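Probable benzoylformate decarboxylase (Rhodococcus jostii, PDB 7ORX) binds thiamine diphosphate and belongs to the family of enzymes that depend on this cofactor, with N-terminal, central and C-terminal domains in a four-chain assembly. Local coordinates at residues A258-L263 against G289-G294; H270-V275 against G295-H300; P233-P238 against G254-G259; V214-A219 against P240-F245; P246-S251 against P341-F346. All coordinates share one frame; numbering follows the deposited sequence.

Overall arrangement
From the N terminus, contact 4 opens first, joining the end of helix 212-216 to the loop 240-245. Before it closes, contact 3 opens on strand 234-236, so the two cross; contact 3 returns to strand 252-255 at one border of the parallel sheet of the central domain. Contact 5 leaves from 246-251, crosses contact 3 and closes the longest loop, on 341-346. Nested inside that loop are contacts 1 and 2. Contact 1 starts at A258 and G259, where contact 3 ends, and sets helix 260-266 against the loop 289-294. Contact 2 crosses it and pairs strands 272-276 and 297-302 of the sheet that contact 3 also reaches.

Contact 1 (A258-L263 against G289-G294); sequences AGVADL and GNYLPG
V260 and Y291 meet where the first turn of helix 260-266 runs past the loop 289-294. One methyl carries the packing: V260 CG1 lies 3.7 Å from Y291 CD1, and the same atom touches the backbone of the loop at G289 O. CG1 stands opposite the amide nitrogen of its own residue (chi1 180°), which turns this branch, and not CG2, to the CD1 side of the phenol, approached at a slant. Deeper in, buried L263 extends CD2 to within 4.4 Å of Y291 O. The contact thins toward exposed G289, whose CA is 4.4 Å from A261 CB.

No hydrogen bond links the two segments directly. V260 O and N290 O face each other at 3.5 Å as two acceptors, and S264 OG hydrogen-bonds to N290 O. A water spans the gap, donating to V260 O at 2.9 Å and to Y291 O at 2.6 Å. The phenol hydroxyl of Y291 is bonded to Q109 of the third subunit, while the backbone amide of Y291 makes a weak bond to E173 of the second subunit, so the loop also lies at subunit interfaces. Carbonyl oxygens from both segments turn to the contact, and the donors at this edge are a water and S264 OG; the chemistry is that of a small apolar patch beside a bridged row of acceptors.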
# COMPACT_ATOMS: atom_id res chain seq x y z
N ALA C 258 -11.18 -28.05 13.62
CA ALA C 258 -10.98 -26.63 13.22
C ALA C 258 -12.34 -25.97 13.00
O ALA C 258 -12.47 -25.15 12.08
CB ALA C 258 -10.11 -26.56 11.99
N GLY C 259 -13.33 -26.33 13.81
CA GLY C 259 -14.64 -25.67 13.91
C GLY C 259 -14.79 -25.11 15.31
O GLY C 259 -14.25 -25.71 16.26
N VAL C 260 -15.50 -24.00 15.45
CA VAL C 260 -15.61 -23.30 16.76
C VAL C 260 -16.39 -24.20 17.75
O VAL C 260 -15.88 -24.45 18.85
CB VAL C 260 -16.28 -21.93 16.58
CG1 VAL C 260 -16.42 -21.20 17.88
CG2 VAL C 260 -15.53 -21.08 15.57
N ALA C 261 -17.57 -24.68 17.36
CA ALA C 261 -18.48 -25.48 18.21
C ALA C 261 -17.82 -26.82 18.50
O ALA C 261 -17.94 -27.31 19.63
CB ALA C 261 -19.81 -25.69 17.52
N ASP C 262 -17.14 -27.37 17.50
CA ASP C 262 -16.57 -28.74 17.53
C ASP C 262 -15.40 -28.79 18.51
O ASP C 262 -15.30 -29.79 19.28
CB ASP C 262 -16.17 -29.18 16.11
CG ASP C 262 -17.34 -29.42 15.14
OD1 ASP C 262 -18.53 -29.36 15.57
OD2 ASP C 262 -17.04 -29.65 13.95
N LEU C 263 -14.56 -27.75 18.49
CA LEU C 263 -13.36 -27.62 19.38
C LEU C 263 -13.83 -27.50 20.84
O LEU C 263 -13.30 -28.23 21.69
CB LEU C 263 -12.52 -26.43 18.93
CG LEU C 263 -11.16 -26.29 19.61
CD1 LEU C 263 -10.21 -25.45 18.78
CD2 LEU C 263 -11.30 -25.67 21.00
N GLY C 289 -20.86 -21.24 17.31
CA GLY C 289 -21.11 -21.67 18.70
C GLY C 289 -20.11 -21.02 19.63
O GLY C 289 -19.56 -19.95 19.27
N ASN C 290 -19.87 -21.64 20.79
CA ASN C 290 -19.05 -21.07 21.90
C ASN C 290 -17.56 -21.37 21.66
O ASN C 290 -17.25 -22.55 21.39
CB ASN C 290 -19.46 -21.63 23.27
CG ASN C 290 -20.93 -21.50 23.60
OD1 ASN C 290 -21.55 -20.50 23.29
ND2 ASN C 290 -21.49 -22.50 24.25
N TYR C 291 -16.68 -20.36 21.79
CA TYR C 291 -15.20 -20.51 21.63
C TYR C 291 -14.67 -21.49 22.67
O TYR C 291 -13.85 -22.39 22.32
CB TYR C 291 -14.46 -19.18 21.74
CG TYR C 291 -14.71 -18.24 20.59
CD1 TYR C 291 -14.27 -18.54 19.31
CD2 TYR C 291 -15.41 -17.06 20.77
CE1 TYR C 291 -14.54 -17.70 18.24
CE2 TYR C 291 -15.67 -16.20 19.72
CZ TYR C 291 -15.24 -16.54 18.45
OH TYR C 291 -15.47 -15.75 17.37
N LEU C 292 -15.13 -21.33 23.91
CA LEU C 292 -14.73 -22.21 25.03
C LEU C 292 -15.93 -22.99 25.54
O LEU C 292 -17.06 -22.53 25.46
CB LEU C 292 -14.18 -21.34 26.17
CG LEU C 292 -13.02 -20.44 25.80
CD1 LEU C 292 -12.58 -19.66 27.01
CD2 LEU C 292 -11.85 -21.24 25.25
N PRO C 293 -15.67 -24.17 26.14
CA PRO C 293 -16.68 -24.86 26.94
C PRO C 293 -17.03 -24.06 28.21
O PRO C 293 -16.20 -23.27 28.66
CB PRO C 293 -16.06 -26.25 27.27
CG PRO C 293 -14.60 -26.14 26.94
CD PRO C 293 -14.38 -24.86 26.15
N GLY C 294 -18.24 -24.25 28.74
CA GLY C 294 -18.66 -23.75 30.07
C GLY C 294 -17.61 -24.00 31.14
O GLY C 294 -16.98 -25.06 31.12
O HOH W 1 -13.54 -23.08 19.82

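Contact 2 (H270-V275 against G295-H300); sequences HDLILV and GARLIH
Two neighbouring strands in the parallel sheet of the central domain, L272-V275 and R297-H300, pair residue by residue, their axes 4.7 Å apart and 18° from parallel. Four backbone hydrogen bonds join them, passed alternately from one strand to the other. R297 N donates to D271 O at 3.1 Å, I273 N to R297 O, I299 N to I273 O, and V275 N to I299 O at 2.8 Å.

On one face stand L272, L274, R297 and I299. I299 is wedged between the two leucines: its CG1 is 3.8 Å from L272 CD1, and its CB is 3.7 Å from L274 CD1. With chi1 at 172° and chi2 at 64°, L274 sends CD1 toward the neighbouring strand. The methylene CG of R297 rests 3.8 Å from L272 CD1, while its guanidinium reaches on to a salt bridge with E315. Helix 190-202 covers this face through T199, L200 and L196.

The other face holds I273, V275, L298 and H300. L298 CD1 touches V275 CG2 at 3.9 Å and also meets I273 CB. The imidazole of H300 presents its edge to V275 O, and its NE2 is bonded to A278 O. Just ahead of the strand, D271 takes hydrogen bonds from the amides of T204 and N205. With strand 206-210 on its far side, strand 272-276 occupies the fourth place in a 3-2-1-4-5-6 order, that of a Rossmann-like alpha/beta fold.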
# COMPACT_ATOMS: atom_id res chain seq x y z
N HIS C 270 -12.94 -29.52 30.83
CA HIS C 270 -11.64 -28.95 31.29
C HIS C 270 -11.84 -27.53 31.82
O HIS C 270 -12.50 -26.77 31.14
CB HIS C 270 -10.64 -29.03 30.14
CG HIS C 270 -10.16 -30.40 29.85
ND1 HIS C 270 -10.49 -31.05 28.69
CD2 HIS C 270 -9.36 -31.23 30.54
CE1 HIS C 270 -9.92 -32.23 28.67
NE2 HIS C 270 -9.22 -32.36 29.80
N ASP C 271 -11.24 -27.20 32.96
CA ASP C 271 -11.38 -25.87 33.66
C ASP C 271 -10.26 -24.91 33.22
O ASP C 271 -10.46 -23.66 33.35
CB ASP C 271 -11.37 -26.01 35.19
CG ASP C 271 -10.16 -26.72 35.77
OD1 ASP C 271 -9.60 -27.58 35.11
OD2 ASP C 271 -9.80 -26.40 36.91
N LEU C 272 -9.14 -25.46 32.73
CA LEU C 272 -8.01 -24.67 32.19
C LEU C 272 -7.53 -25.28 30.86
O LEU C 272 -7.05 -26.40 30.90
CB LEU C 272 -6.88 -24.66 33.23
CG LEU C 272 -5.76 -23.70 32.87
CD1 LEU C 272 -6.17 -22.26 33.16
CD2 LEU C 272 -4.50 -24.09 33.61
N ILE C 273 -7.69 -24.53 29.77
CA ILE C 273 -7.04 -24.75 28.45
C ILE C 273 -5.77 -23.90 28.47
O ILE C 273 -5.89 -22.68 28.33
CB ILE C 273 -7.92 -24.32 27.24
CG1 ILE C 273 -9.43 -24.54 27.38
CG2 ILE C 273 -7.39 -24.90 25.96
CD1 ILE C 273 -9.82 -25.84 27.88
N LEU C 274 -4.58 -24.50 28.58
CA LEU C 274 -3.31 -23.78 28.33
C LEU C 274 -2.90 -24.04 26.88
O LEU C 274 -2.54 -25.17 26.55
CB LEU C 274 -2.24 -24.26 29.30
CG LEU C 274 -0.84 -23.74 29.01
CD1 LEU C 274 -0.80 -22.22 29.17
CD2 LEU C 274 0.15 -24.44 29.92
N VAL C 275 -2.97 -23.02 26.04
CA VAL C 275 -2.55 -23.07 24.61
C VAL C 275 -1.14 -22.51 24.54
O VAL C 275 -1.01 -21.37 24.83
CB VAL C 275 -3.50 -22.26 23.70
CG1 VAL C 275 -3.02 -22.25 22.25
CG2 VAL C 275 -4.94 -22.76 23.82
N GLY C 295 -17.41 -23.03 32.03
CA GLY C 295 -16.56 -23.14 33.23
C GLY C 295 -15.08 -23.22 32.91
O GLY C 295 -14.36 -23.70 33.80
N ALA C 296 -14.63 -22.75 31.74
CA ALA C 296 -13.24 -22.89 31.24
C ALA C 296 -12.60 -21.51 31.05
O ALA C 296 -13.28 -20.60 30.56
CB ALA C 296 -13.23 -23.67 29.95
N ARG C 297 -11.34 -21.40 31.46
CA ARG C 297 -10.49 -20.20 31.23
C ARG C 297 -9.29 -20.66 30.40
O ARG C 297 -8.81 -21.78 30.61
CB ARG C 297 -10.07 -19.50 32.54
CG ARG C 297 -9.48 -20.42 33.60
CD ARG C 297 -8.90 -19.70 34.81
NE ARG C 297 -8.11 -18.51 34.43
CZ ARG C 297 -7.16 -17.93 35.15
NH1 ARG C 297 -6.87 -18.37 36.36
NH2 ARG C 297 -6.56 -16.85 34.68
N LEU C 298 -8.89 -19.83 29.44
CA LEU C 298 -7.85 -20.15 28.45
C LEU C 298 -6.66 -19.24 28.75
O LEU C 298 -6.90 -18.02 28.80
CB LEU C 298 -8.44 -19.92 27.06
CG LEU C 298 -7.55 -20.39 25.90
CD1 LEU C 298 -8.35 -21.03 24.76
CD2 LEU C 298 -6.73 -19.23 25.37
N ILE C 299 -5.50 -19.84 29.04
CA ILE C 299 -4.17 -19.19 29.09
C ILE C 299 -3.50 -19.44 27.75
O ILE C 299 -3.54 -20.56 27.28
CB ILE C 299 -3.25 -19.70 30.22
CG1 ILE C 299 -3.91 -19.68 31.58
CG2 ILE C 299 -2.02 -18.84 30.27
CD1 ILE C 299 -4.62 -18.39 31.88
N HIS C 300 -2.82 -18.44 27.22
CA HIS C 300 -2.33 -18.45 25.83
C HIS C 300 -0.90 -17.94 25.82
O HIS C 300 -0.71 -16.81 26.24
CB HIS C 300 -3.28 -17.60 25.02
CG HIS C 300 -2.91 -17.54 23.60
ND1 HIS C 300 -3.31 -16.49 22.81
CD2 HIS C 300 -2.17 -18.38 22.85
CE1 HIS C 300 -2.82 -16.67 21.60
NE2 HIS C 300 -2.14 -17.85 21.59

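Contact 3 (P233-P238 against G254-G259); sequences PVWIAP and GVLPAG
W235 and L256 cross at about a right angle, the leucine lying over one face of the indole near its rim. L256 CD2 does the touching, 3.5 Å from W235 CE3 and 3.4 Å above the ring plane, while L256 CG rests against W235 CB. The indole plane stands roughly upright on the CA-CB-CG chain (chi2 81°), which offers its face to the leucine and brings its benzo edge to the backbone: V255 C lies near the ring plane, 3.8 Å from W235 CE3.

L256 is also flanked by a proline. P238 runs alongside it, pointing the same way, with P238 CD 4.0 Å from L256 CB. On the other side of the proline ring, P238 CB is 3.9 Å from A258 CB.

Beneath these side chains I236 holds the parallel register opposite V255. Its amide donates to G254 O at 2.8 Å and its carbonyl accepts from L256 N at 3.0 Å, both bonds nearly straight (168° and 175° at the hydrogen). G254 adopts backbone angles suited to glycine, and its oxygen also receives a CA-H...O contact from W235. I236 CB and V255 CG2 pack on the same face.

Strand 234-236 lies between border strand 252-255 and strand 206-210, to which W235 is joined by backbone hydrogen bonds with L208 and L210. T266 of helix 260-266 covers W235 and L256, whereas I236 CD1 packs on C243 and P244 of the loop 240-245.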
# COMPACT_ATOMS: atom_id res chain seq x y z
N PRO C 233 -3.91 -34.42 29.60
CA PRO C 233 -4.05 -34.70 28.19
C PRO C 233 -3.48 -33.57 27.34
O PRO C 233 -3.51 -32.43 27.78
CB PRO C 233 -5.55 -34.86 27.98
CG PRO C 233 -6.20 -34.26 29.16
CD PRO C 233 -5.20 -34.36 30.28
N VAL C 234 -2.96 -33.92 26.17
CA VAL C 234 -2.33 -33.00 25.19
C VAL C 234 -3.03 -33.15 23.85
O VAL C 234 -3.03 -34.23 23.34
CB VAL C 234 -0.83 -33.28 25.06
CG1 VAL C 234 -0.21 -32.47 23.93
CG2 VAL C 234 -0.10 -33.01 26.37
N TRP C 235 -3.60 -32.08 23.34
CA TRP C 235 -4.12 -31.97 21.97
C TRP C 235 -3.20 -31.07 21.17
O TRP C 235 -2.58 -30.16 21.77
CB TRP C 235 -5.50 -31.34 21.98
CG TRP C 235 -6.52 -32.15 22.68
CD1 TRP C 235 -6.77 -32.24 24.01
CD2 TRP C 235 -7.48 -32.98 22.02
NE1 TRP C 235 -7.82 -33.10 24.23
CE2 TRP C 235 -8.27 -33.56 23.02
CE3 TRP C 235 -7.71 -33.30 20.67
CZ2 TRP C 235 -9.29 -34.44 22.71
CZ3 TRP C 235 -8.70 -34.20 20.37
CH2 TRP C 235 -9.47 -34.76 21.38
N ILE C 236 -3.17 -31.27 19.87
CA ILE C 236 -2.48 -30.32 18.96
C ILE C 236 -3.50 -29.26 18.52
O ILE C 236 -4.63 -29.65 18.16
CB ILE C 236 -1.86 -31.11 17.80
CG1 ILE C 236 -0.74 -32.00 18.31
CG2 ILE C 236 -1.38 -30.19 16.68
CD1 ILE C 236 -0.16 -32.90 17.22
N ALA C 237 -3.14 -27.99 18.49
CA ALA C 237 -4.02 -26.93 18.00
C ALA C 237 -4.47 -27.22 16.59
O ALA C 237 -3.74 -27.76 15.76
CB ALA C 237 -3.27 -25.62 18.02
N PRO C 238 -5.67 -26.76 16.22
CA PRO C 238 -6.24 -27.04 14.91
C PRO C 238 -5.44 -26.52 13.72
O PRO C 238 -4.80 -25.59 13.86
CB PRO C 238 -7.60 -26.34 14.94
CG PRO C 238 -7.42 -25.28 15.98
CD PRO C 238 -6.54 -25.92 17.03
N GLY C 254 -4.71 -36.31 20.03
CA GLY C 254 -4.91 -35.99 18.61
C GLY C 254 -4.99 -34.49 18.34
O GLY C 254 -4.44 -33.70 19.12
N VAL C 255 -5.63 -34.15 17.24
CA VAL C 255 -5.73 -32.78 16.70
C VAL C 255 -7.12 -32.25 17.02
O VAL C 255 -8.06 -32.92 16.77
CB VAL C 255 -5.44 -32.80 15.20
CG1 VAL C 255 -5.67 -31.45 14.54
CG2 VAL C 255 -4.02 -33.25 14.95
N LEU C 256 -7.23 -31.04 17.55
CA LEU C 256 -8.53 -30.40 17.81
C LEU C 256 -9.17 -30.15 16.46
O LEU C 256 -8.47 -29.88 15.49
CB LEU C 256 -8.30 -29.11 18.59
CG LEU C 256 -7.98 -29.35 20.05
CD1 LEU C 256 -7.73 -28.05 20.78
CD2 LEU C 256 -9.10 -30.08 20.73
N PRO C 257 -10.49 -30.31 16.33
CA PRO C 257 -11.18 -30.00 15.08
C PRO C 257 -11.19 -28.49 14.87
O PRO C 257 -11.18 -27.76 15.86
CB PRO C 257 -12.59 -30.54 15.29
CG PRO C 257 -12.76 -30.53 16.80
CD PRO C 257 -11.40 -30.82 17.38
N ALA C 258 -11.18 -28.05 13.62
CA ALA C 258 -10.98 -26.63 13.22
C ALA C 258 -12.34 -25.97 13.00
O ALA C 258 -12.47 -25.15 12.08
CB ALA C 258 -10.11 -26.56 11.99
N GLY C 259 -13.33 -26.33 13.81
CA GLY C 259 -14.64 -25.67 13.91
C GLY C 259 -14.79 -25.11 15.31
O GLY C 259 -14.25 -25.71 16.26

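Contact 4 (V214-A219 against P240-F245); sequences VDADRA and PSRCPF
R242 crosses D215 at about a right angle, its side chain running from the loop 240-245 to the last turn of helix 212-216. Its CB already lies 4.0 Å from D215 CB, and CD passes D215 OD2 more loosely. A bend at chi3 (68°) then lays the guanidinium flat against the backbone at D215-A216. NE donates to D215 OD2 at 3.0 Å, in the guanidinium plane and on the anti lone pair of the oxygen. CZ has the backbone over its face, with A216 N above the centre of the group and D215 C nearer its rim. R242 NH1 rests 3.5 Å from A216 CB. NH2 returns to D215 OD2, also at 3.0 Å, but arrives from above the carboxylate plane. The salt bridge is therefore side-on, two nitrogens gripping one oxygen, with the planes of the two groups 76° apart.

D215 OD1 faces another way and takes hydrogen bonds from N220 ND2 and from the amide of G396. C243 O sits 3.3 Å from D215 OD1, an acceptor beside an acceptor. Beside the ion pair, V214 CB packs on P244 CB at 3.7 Å. The helix stops just beyond in a Schellman motif, with R218 at positive phi, A219 N bonded to V214 O and R218 N to D215 O.

Four donors thus surround a buried carboxylate, two on each oxygen, which would probably favour its ionised form and fix its rotation; the arginine is held in turn by the ion pair at its edge and the helix backbone over its face.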
# COMPACT_ATOMS: atom_id res chain seq x y z
N VAL C 214 6.07 -24.76 19.43
CA VAL C 214 6.72 -25.71 20.37
C VAL C 214 7.75 -26.51 19.58
O VAL C 214 8.86 -26.61 20.07
CB VAL C 214 5.72 -26.64 21.07
CG1 VAL C 214 6.46 -27.63 21.97
CG2 VAL C 214 4.69 -25.87 21.88
N ASP C 215 7.38 -27.02 18.41
CA ASP C 215 8.31 -27.81 17.55
C ASP C 215 9.43 -26.88 17.07
O ASP C 215 10.59 -27.22 17.28
CB ASP C 215 7.61 -28.51 16.38
CG ASP C 215 8.41 -29.61 15.72
OD1 ASP C 215 8.91 -30.51 16.47
OD2 ASP C 215 8.51 -29.58 14.45
N ALA C 216 9.10 -25.74 16.48
CA ALA C 216 10.09 -24.71 16.04
C ALA C 216 11.14 -24.42 17.13
O ALA C 216 12.29 -24.30 16.75
CB ALA C 216 9.41 -23.44 15.61
N ASP C 217 10.76 -24.33 18.41
CA ASP C 217 11.66 -23.89 19.52
C ASP C 217 12.33 -25.11 20.15
O ASP C 217 12.97 -24.93 21.23
CB ASP C 217 10.92 -23.04 20.57
CG ASP C 217 11.01 -21.52 20.29
OD1 ASP C 217 11.05 -21.13 19.05
OD2 ASP C 217 11.08 -20.69 21.31
N ARG C 218 12.16 -26.30 19.54
CA ARG C 218 12.81 -27.56 19.98
C ARG C 218 12.44 -27.83 21.44
O ARG C 218 13.33 -28.18 22.21
CB ARG C 218 14.33 -27.47 19.81
CG ARG C 218 14.75 -27.34 18.35
CD ARG C 218 16.14 -26.81 18.05
NE ARG C 218 16.81 -27.75 17.16
CZ ARG C 218 16.58 -27.90 15.85
NH1 ARG C 218 15.67 -27.18 15.20
NH2 ARG C 218 17.26 -28.80 15.17
N ALA C 219 11.18 -27.63 21.80
CA ALA C 219 10.68 -27.77 23.19
C ALA C 219 9.79 -29.02 23.35
O ALA C 219 9.06 -29.09 24.35
CB ALA C 219 9.91 -26.53 23.54
N PRO C 240 -2.86 -27.91 12.14
CA PRO C 240 -1.44 -27.96 12.44
C PRO C 240 -0.57 -28.03 11.19
O PRO C 240 -0.91 -28.66 10.21
CB PRO C 240 -1.32 -29.28 13.21
CG PRO C 240 -2.39 -30.15 12.62
CD PRO C 240 -3.53 -29.21 12.34
N SER C 241 0.58 -27.42 11.27
CA SER C 241 1.63 -27.38 10.23
C SER C 241 2.84 -28.14 10.77
O SER C 241 3.69 -28.42 9.97
CB SER C 241 1.96 -25.92 9.95
OG SER C 241 2.06 -25.19 11.19
N ARG C 242 2.94 -28.37 12.10
CA ARG C 242 4.05 -29.14 12.70
C ARG C 242 3.50 -30.07 13.77
O ARG C 242 2.36 -29.89 14.18
CB ARG C 242 5.11 -28.21 13.26
CG ARG C 242 5.62 -27.20 12.23
CD ARG C 242 6.68 -26.27 12.83
NE ARG C 242 7.90 -26.99 13.14
CZ ARG C 242 9.12 -26.52 13.03
NH1 ARG C 242 9.30 -25.28 12.59
NH2 ARG C 242 10.16 -27.28 13.32
N CYS C 243 4.27 -31.03 14.21
CA CYS C 243 3.87 -31.92 15.30
C CYS C 243 4.72 -31.60 16.52
O CYS C 243 5.93 -31.82 16.52
CB CYS C 243 4.06 -33.38 14.93
SG CYS C 243 3.66 -34.46 16.32
N PRO C 244 4.13 -31.01 17.56
CA PRO C 244 4.89 -30.58 18.73
C PRO C 244 5.01 -31.57 19.88
O PRO C 244 5.48 -31.21 20.96
CB PRO C 244 4.04 -29.39 19.20
CG PRO C 244 2.64 -29.84 18.90
CD PRO C 244 2.77 -30.51 17.56
N PHE C 245 4.60 -32.81 19.67
CA PHE C 245 4.52 -33.77 20.79
C PHE C 245 4.60 -35.19 20.27
O PHE C 245 4.10 -35.45 19.18
CB PHE C 245 3.19 -33.56 21.49
CG PHE C 245 3.13 -34.07 22.89
CD1 PHE C 245 3.69 -33.33 23.92
CD2 PHE C 245 2.46 -35.23 23.19
CE1 PHE C 245 3.62 -33.77 25.22
CE2 PHE C 245 2.38 -35.67 24.50
CZ PHE C 245 2.97 -34.95 25.52

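Contact 5 (P246-S251 against P341-F346); sequences PTRHPS and PPLGDF
The type I turn P246-H249 brings T247 and R248 against the extended segment 341-346, where R248 makes a cation-pi stack. T247 contributes its carbonyl oxygen, 3.6 Å from L343 CD1, while its OG1 bonds to M390 O and the amide of L392.

R248 follows and makes the largest contribution. Bends at chi2 and chi3 (-61° and -71°) fold the chain round and lay its guanidinium over the F346 ring, R248 CZ sitting 3.8 Å from the ring centroid with the planes 25° apart. L343 CB covers the opposite face of the guanidinium. At its edge, NH2 donates to G344 O at 2.7 Å, which fixes how the group is turned on the ring. F346 has a second cation-pi partner, R366 of helix 358-368.

H249 meets the segment through its backbone, H249 O lying 3.5 Å from L343 CD1; its side chain points away from 341-346, with NE2 bonded to E228 of helix 220-230. P250 comes next, its CB 3.7 Å from P341 O, so that L343 CD1 meets the carbonyl oxygens of T247 and H249 while CD2 meets that of P250. Last, S251 N bonds back to H249 ND1 at 3.0 Å.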
# COMPACT_ATOMS: atom_id res chain seq x y z
N PRO C 246 5.17 -36.14 21.02
CA PRO C 246 5.17 -37.55 20.59
C PRO C 246 3.72 -38.08 20.45
O PRO C 246 2.98 -37.98 21.38
CB PRO C 246 5.96 -38.28 21.69
CG PRO C 246 6.56 -37.25 22.61
CD PRO C 246 5.83 -35.94 22.32
N THR C 247 3.34 -38.62 19.30
CA THR C 247 1.94 -39.09 19.04
C THR C 247 1.61 -40.40 19.76
O THR C 247 0.45 -40.78 19.67
CB THR C 247 1.64 -39.31 17.55
OG1 THR C 247 2.37 -40.43 17.06
CG2 THR C 247 1.91 -38.05 16.75
N ARG C 248 2.57 -41.07 20.41
CA ARG C 248 2.25 -42.33 21.16
C ARG C 248 2.57 -42.12 22.65
O ARG C 248 2.71 -43.06 23.40
CB ARG C 248 2.94 -43.56 20.56
CG ARG C 248 2.67 -43.77 19.08
CD ARG C 248 1.19 -43.98 18.77
NE ARG C 248 0.72 -45.30 19.24
CZ ARG C 248 -0.57 -45.59 19.47
NH1 ARG C 248 -1.50 -44.68 19.25
NH2 ARG C 248 -0.93 -46.77 19.93
N HIS C 249 2.71 -40.90 23.07
CA HIS C 249 2.78 -40.61 24.51
C HIS C 249 1.41 -40.82 25.15
O HIS C 249 0.39 -40.51 24.55
CB HIS C 249 3.27 -39.19 24.73
CG HIS C 249 3.59 -38.93 26.15
ND1 HIS C 249 2.64 -38.47 27.00
CD2 HIS C 249 4.73 -39.06 26.87
CE1 HIS C 249 3.17 -38.33 28.21
NE2 HIS C 249 4.48 -38.67 28.15
N PRO C 250 1.33 -41.33 26.39
CA PRO C 250 0.07 -41.39 27.13
C PRO C 250 -0.85 -40.18 27.00
O PRO C 250 -2.02 -40.36 26.76
CB PRO C 250 0.57 -41.58 28.57
CG PRO C 250 1.72 -42.55 28.34
CD PRO C 250 2.44 -41.96 27.14
N SER C 251 -0.31 -38.97 27.16
CA SER C 251 -1.08 -37.69 27.15
C SER C 251 -1.65 -37.38 25.76
O SER C 251 -2.62 -36.65 25.70
CB SER C 251 -0.24 -36.57 27.66
OG SER C 251 -0.03 -36.68 29.07
N PRO C 341 -2.93 -43.76 31.40
CA PRO C 341 -2.61 -45.08 30.85
C PRO C 341 -1.98 -44.98 29.46
O PRO C 341 -2.19 -44.00 28.74
CB PRO C 341 -3.96 -45.81 30.82
CG PRO C 341 -5.00 -44.74 30.85
CD PRO C 341 -4.38 -43.56 31.58
N PRO C 342 -1.18 -45.98 29.02
CA PRO C 342 -0.77 -46.10 27.63
C PRO C 342 -1.97 -46.08 26.64
O PRO C 342 -3.08 -46.56 26.95
CB PRO C 342 -0.15 -47.53 27.57
CG PRO C 342 0.34 -47.80 28.97
CD PRO C 342 -0.72 -47.14 29.82
N LEU C 343 -1.74 -45.53 25.45
CA LEU C 343 -2.77 -45.41 24.40
C LEU C 343 -3.14 -46.81 23.94
O LEU C 343 -2.28 -47.69 24.03
CB LEU C 343 -2.22 -44.60 23.22
CG LEU C 343 -1.99 -43.13 23.53
CD1 LEU C 343 -1.49 -42.42 22.29
CD2 LEU C 343 -3.24 -42.45 24.05
N GLY C 344 -4.38 -46.97 23.49
CA GLY C 344 -4.79 -48.20 22.80
C GLY C 344 -3.85 -48.50 21.65
O GLY C 344 -3.21 -47.60 21.14
N ASP C 345 -3.80 -49.76 21.27
CA ASP C 345 -3.08 -50.25 20.07
C ASP C 345 -3.65 -49.51 18.86
O ASP C 345 -4.79 -49.02 18.96
CB ASP C 345 -3.13 -51.78 20.01
CG ASP C 345 -1.77 -52.34 19.63
OD1 ASP C 345 -0.87 -51.46 19.26
OD2 ASP C 345 -1.61 -53.62 19.69
N PHE C 346 -2.87 -49.35 17.79
CA PHE C 346 -3.37 -48.73 16.54
C PHE C 346 -4.56 -49.55 16.02
O PHE C 346 -4.43 -50.81 15.91
CB PHE C 346 -2.27 -48.72 15.48
CG PHE C 346 -1.16 -47.75 15.69
CD1 PHE C 346 -1.39 -46.38 15.58
CD2 PHE C 346 0.11 -48.20 16.02
CE1 PHE C 346 -0.37 -45.47 15.77
CE2 PHE C 346 1.13 -47.27 16.23
CZ PHE C 346 0.90 -45.92 16.07